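Local atomic coordinates of transcriptional regulator, MarR family (Methanosarcina mazei, PDB entry 3S2W), a protein that probably binds DNA and regulates transcription as a member of the MarR family of winged helix-turn-helix proteins. Residues E68-S71 and D72-I76; K41-P45 and Y46-S50. One frame throughout, in Å; residues are numbered along the deposited sequence.

Contact 1 of 2, residues E68-S71 and D72-I76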
loop_
_atom_site.group_PDB
_atom_site.type_symbol
_atom_site.label_atom_id
_atom_site.label_comp_id
_atom_site.label_asym_id
_atom_site.label_seq_id
_atom_site.Cartn_x
_atom_site.Cartn_y
_atom_site.Cartn_z
ATOM N N GLU A 68 -20.758 -3.062 -2.964
ATOM C CA GLU A 68 -20.487 -1.905 -2.132
ATOM C C GLU A 68 -19.736 -2.328 -0.859
ATOM O O GLU A 68 -18.760 -1.689 -0.461
ATOM C CB GLU A 68 -21.766 -1.126 -1.810
ATOM C CG GLU A 68 -21.480 0.261 -1.264
ATOM C CD GLU A 68 -22.728 1.118 -1.120
ATOM O OE1 GLU A 68 -23.851 0.563 -1.190
ATOM O OE2 GLU A 68 -22.577 2.349 -0.940
ATOM N N SER A 69 -20.172 -3.411 -0.231
ATOM C CA SER A 69 -19.457 -3.938 0.929
ATOM C C SER A 69 -17.982 -4.180 0.574
ATOM O O SER A 69 -17.090 -3.789 1.313
ATOM C CB SER A 69 -20.098 -5.236 1.458
ATOM O OG SER A 69 -21.499 -5.106 1.655
ATOM N N LEU A 70 -17.719 -4.817 -0.562
ATOM C CA LEU A 70 -16.337 -5.052 -0.977
ATOM C C LEU A 70 -15.580 -3.741 -0.983
ATOM O O LEU A 70 -14.454 -3.656 -0.505
ATOM C CB LEU A 70 -16.284 -5.670 -2.365
ATOM C CG LEU A 70 -16.383 -7.180 -2.394
ATOM C CD1 LEU A 70 -16.416 -7.618 -3.826
ATOM C CD2 LEU A 70 -15.195 -7.756 -1.680
ATOM N N SER A 71 -16.214 -2.718 -1.529
ATOM C CA SER A 71 -15.623 -1.389 -1.588
ATOM C C SER A 71 -15.272 -0.829 -0.194
ATOM O O SER A 71 -14.149 -0.371 0.032
ATOM C CB SER A 71 -16.564 -0.432 -2.324
ATOM O OG SER A 71 -15.909 0.781 -2.620
ATOM N N ASP A 72 -16.234 -0.874 0.728
ATOM C CA ASP A 72 -16.042 -0.325 2.073
ATOM C C ASP A 72 -15.026 -1.102 2.914
ATOM O O ASP A 72 -14.261 -0.499 3.653
ATOM C CB ASP A 72 -17.375 -0.247 2.835
ATOM C CG ASP A 72 -18.416 0.605 2.122
ATOM O OD1 ASP A 72 -18.035 1.560 1.402
ATOM O OD2 ASP A 72 -19.624 0.322 2.283
ATOM N N TYR A 73 -15.036 -2.430 2.822
ATOM C CA TYR A 73 -14.103 -3.266 3.586
ATOM C C TYR A 73 -12.677 -3.043 3.106
ATOM O O TYR A 73 -11.765 -2.860 3.908
ATOM C CB TYR A 73 -14.414 -4.768 3.447
ATOM C CG TYR A 73 -15.746 -5.253 4.003
ATOM C CD1 TYR A 73 -16.513 -4.462 4.859
ATOM C CD2 TYR A 73 -16.232 -6.518 3.673
ATOM C CE1 TYR A 73 -17.725 -4.917 5.367
ATOM C CE2 TYR A 73 -17.443 -6.979 4.176
ATOM C CZ TYR A 73 -18.182 -6.175 5.022
ATOM O OH TYR A 73 -19.383 -6.634 5.517
ATOM N N LEU A 74 -12.478 -3.070 1.793
ATOM C CA LEU A 74 -11.125 -3.014 1.258
ATOM C C LEU A 74 -10.675 -1.573 1.275
ATOM O O LEU A 74 -9.489 -1.280 1.140
ATOM C CB LEU A 74 -11.039 -3.621 -0.162
ATOM C CG LEU A 74 -11.333 -5.139 -0.307
ATOM C CD1 LEU A 74 -11.345 -5.614 -1.746
ATOM C CD2 LEU A 74 -10.341 -5.941 0.456
ATOM N N LYS A 75 -11.636 -0.682 1.474
ATOM C CA LYS A 75 -11.408 0.754 1.367
ATOM C C LYS A 75 -10.755 1.061 0.036
ATOM O O LYS A 75 -9.744 1.767 -0.025
ATOM C CB LYS A 75 -10.562 1.291 2.529
ATOM C CG LYS A 75 -11.241 1.228 3.896
ATOM C CD LYS A 75 -12.279 2.314 4.025
ATOM C CE LYS A 75 -12.935 2.278 5.376
ATOM N NZ LYS A 75 -13.155 3.662 5.876
ATOM N N ILE A 76 -11.332 0.506 -1.028
ATOM C CA ILE A 76 -11.000 0.899 -2.400
ATOM C C ILE A 76 -12.242 1.559 -2.992
ATOM O O ILE A 76 -13.363 1.053 -2.792
ATOM C CB ILE A 76 -10.582 -0.310 -3.259
ATOM C CG1 ILE A 76 -9.306 -0.955 -2.707
ATOM C CG2 ILE A 76 -10.371 0.111 -4.704
ATOM C CD1 ILE A 76 -8.937 -2.276 -3.369
#

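Contact 2 of 2, residues K41-P45 and Y46-S50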
loop_
_atom_site.group_PDB
_atom_site.type_symbol
_atom_site.label_atom_id
_atom_site.label_comp_id
_atom_site.label_asym_id
_atom_site.label_seq_id
_atom_site.Cartn_x
_atom_site.Cartn_y
_atom_site.Cartn_z
ATOM N N LYS A 41 3.489 -9.998 -11.244
ATOM C CA LYS A 41 4.124 -10.836 -12.252
ATOM C C LYS A 41 3.630 -12.261 -12.154
ATOM O O LYS A 41 3.486 -12.953 -13.173
ATOM C CB LYS A 41 5.642 -10.815 -12.129
ATOM C CG LYS A 41 6.277 -9.555 -12.666
ATOM C CD LYS A 41 7.345 -9.880 -13.694
ATOM C CE LYS A 41 8.386 -10.824 -13.109
ATOM N NZ LYS A 41 9.762 -10.295 -13.293
ATOM N N LYS A 42 3.396 -12.704 -10.924
ATOM C CA LYS A 42 2.964 -14.068 -10.698
ATOM C C LYS A 42 1.523 -14.264 -11.139
ATOM O O LYS A 42 1.164 -15.350 -11.525
ATOM C CB LYS A 42 3.161 -14.513 -9.254
ATOM C CG LYS A 42 4.617 -14.592 -8.780
ATOM C CD LYS A 42 5.330 -15.719 -9.446
ATOM C CE LYS A 42 6.686 -15.971 -8.804
ATOM N NZ LYS A 42 6.579 -16.995 -7.747
ATOM N N ILE A 43 0.698 -13.233 -11.137
ATOM C CA ILE A 43 -0.679 -13.471 -11.573
ATOM C C ILE A 43 -1.003 -13.157 -13.038
ATOM O O ILE A 43 -2.053 -13.571 -13.527
ATOM C CB ILE A 43 -1.736 -12.832 -10.653
ATOM C CG1 ILE A 43 -1.594 -11.326 -10.638
ATOM C CG2 ILE A 43 -1.638 -13.402 -9.254
ATOM C CD1 ILE A 43 -2.715 -10.670 -9.854
ATOM N N GLU A 44 -0.108 -12.446 -13.730
ATOM C CA GLU A 44 -0.246 -12.211 -15.173
ATOM C C GLU A 44 -0.711 -13.459 -15.928
ATOM O O GLU A 44 -1.616 -13.370 -16.737
ATOM C CB GLU A 44 1.076 -11.777 -15.767
ATOM C CG GLU A 44 1.165 -10.383 -16.350
ATOM C CD GLU A 44 2.633 -9.931 -16.473
ATOM O OE1 GLU A 44 3.375 -10.456 -17.343
ATOM O OE2 GLU A 44 3.057 -9.073 -15.662
ATOM N N PRO A 45 -0.072 -14.619 -15.678
ATOM C CA PRO A 45 -0.418 -15.794 -16.487
ATOM C C PRO A 45 -1.892 -16.169 -16.406
ATOM O O PRO A 45 -2.372 -16.863 -17.291
ATOM C CB PRO A 45 0.463 -16.898 -15.899
ATOM C CG PRO A 45 1.674 -16.151 -15.366
ATOM C CD PRO A 45 1.139 -14.837 -14.862
ATOM N N TYR A 46 -2.593 -15.700 -15.376
ATOM C CA TYR A 46 -4.037 -15.910 -15.255
ATOM C C TYR A 46 -4.810 -14.733 -15.831
ATOM O O TYR A 46 -6.027 -14.661 -15.710
ATOM C CB TYR A 46 -4.445 -16.141 -13.796
ATOM C CG TYR A 46 -3.581 -17.164 -13.106
ATOM C CD1 TYR A 46 -2.473 -16.780 -12.347
ATOM C CD2 TYR A 46 -3.846 -18.510 -13.233
ATOM C CE1 TYR A 46 -1.664 -17.722 -11.736
ATOM C CE2 TYR A 46 -3.049 -19.458 -12.622
ATOM C CZ TYR A 46 -1.959 -19.064 -11.880
ATOM O OH TYR A 46 -1.185 -20.035 -11.286
ATOM N N GLY A 47 -4.099 -13.810 -16.458
ATOM C CA GLY A 47 -4.718 -12.628 -17.025
ATOM C C GLY A 47 -5.366 -11.746 -15.977
ATOM O O GLY A 47 -6.442 -11.209 -16.199
ATOM N N ILE A 48 -4.699 -11.587 -14.839
ATOM C CA ILE A 48 -5.251 -10.844 -13.703
ATOM C C ILE A 48 -4.277 -9.743 -13.281
ATOM O O ILE A 48 -3.096 -9.997 -13.081
ATOM C CB ILE A 48 -5.473 -11.789 -12.495
ATOM C CG1 ILE A 48 -6.399 -12.930 -12.873
ATOM C CG2 ILE A 48 -6.126 -11.087 -11.350
ATOM C CD1 ILE A 48 -6.595 -13.913 -11.741
ATOM N N GLY A 49 -4.772 -8.522 -13.154
ATOM C CA GLY A 49 -3.962 -7.438 -12.648
ATOM C C GLY A 49 -3.896 -7.462 -11.127
ATOM O O GLY A 49 -4.800 -7.981 -10.460
ATOM N N SER A 50 -2.830 -6.882 -10.583
ATOM C CA SER A 50 -2.642 -6.777 -9.138
ATOM C C SER A 50 -3.679 -5.882 -8.468
ATOM O O SER A 50 -3.781 -5.854 -7.248
ATOM C CB SER A 50 -1.237 -6.254 -8.832
ATOM O OG SER A 50 -1.025 -5.029 -9.501
#

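Contact 1 of 2, residues E68-S71 and D72-I76
Asp72 N, Tyr73 N and Leu74 N bond back to Glu68 O, Ser69 O and Leu70 O, so residues 68-74 run as one helix, which ends at Lys75. The helix closes in a Schellman motif. Lys75 takes a positive phi of 52°, and Ile76 N reaches Ser71 O at 3.1 Å. The inner bond, Lys75 N to Asp72 O, is weak at 3.4 Å. Ser71 adds a second link to Ile76. Its hydroxyl lies opposite its own backbone N (chi1 -169°), and from there Ser71 OG donates to Ile76 O at 2.6 Å, almost straight onto the carbonyl oxygen. Ile76 is thus tied at both its N and its O.

Ser69 O accepts Tyr73 N at 2.9 Å. Ser69 O also sits over one face of the Tyr73 ring, toward its rim, 3.3 Å from Tyr73 CG. Farther out, Tyr73 CZ lies 4.2 Å from Ser69 CB. The carboxylates of Glu68 and Asp72 are turned 46° from each other and do not touch. Lys78 forms a salt bridge with Asp72, which probably eases the like charges. Leu70 CD2 meets Leu74 CD1 at 4.4 Å. Leu74 also packs on Phe55 and on Tyr30 of the second subunit. This is the first helix of the helix-turn-helix, and the turn leads to helix 78-90, which as in other MarR proteins is probably the recognition helix.

Contact 2 of 2, residues K41-P45 and Y46-S50
Ile43 and Tyr46 meet where helix 23-43 runs out into the loop before helix 53-61. The Tyr46 ring presents its edge to the preceding turn. Tyr46 CD1 lies 3.4 Å from Ile43 O, and Ile43 CA is at the same edge, in the ring plane. Tyr46 CE1 comes to 3.7 Å from Lys42 O. With CG opposite its own carbonyl carbon (chi1 -48°), the Tyr46 ring lies back along the preceding turn; its side chain also touches Leu117, Asp120 and Met121 of helix 112-133.

The Ile43 side chain goes a different way. CG1 is wedged between its own backbone N and carbonyl carbon (chi1 63°), and this aims the ethyl arm at the returning loop. Ile43 CG1 approaches Ile48 O at 3.2 Å, a tight contact. Ile43 CD1 lies 3.7 Å from Ile48 CG2, with Gly49 O close by. The two isoleucines thus meet methyl to methyl.

Two backbone bonds bend the chain. Tyr46 N donates to Ile43 O at 2.9 Å. Gly47 N also bonds to Glu44 O, though the modelled 2.5 Å is improbably short. Both donors stand well above the carbonyl planes and not on a lone pair; the i to i-3 spacing is that of 3-10 turns. Gly47 then takes a positive phi of 63°, which favours glycine, and the chain brings Ile48 back against Ile43. Ile48 also touches Glu91 and Tyr93, while Tyr46 O accepts a bond from Tyr93 OH.

The chemistry is mainly apolar contact plus two main-chain bonds. Charge enters at the margin, where Lys42 turns away to a salt bridge with Glu127. The bend thus rests on backbone geometry and the buried Ile43-Ile48 pair, with no side-chain polar bond across it.

Overall arrangement
Both contacts include the C-terminal end of a helix; contact 1 spans almost the whole of helix 67-74, contact 2 just the end of helix 23-43 and the loop after it. Each mixes buried and exposed residues. Their centres are 22 Å apart and they do not touch. Contact 2 comes first along the chain, and helix 53-61 lies between the two. Contact 1 packs on that helix and on helix 78-90, and it also reaches the second subunit. Contact 2 leans on helix 112-133 of its own chain, and no other chain of the assembly touches it. In contact 1 a serine hydroxyl helps to lock the turn. Contact 2 relies on isoleucine packing, a tyrosine edge and a glycine bend.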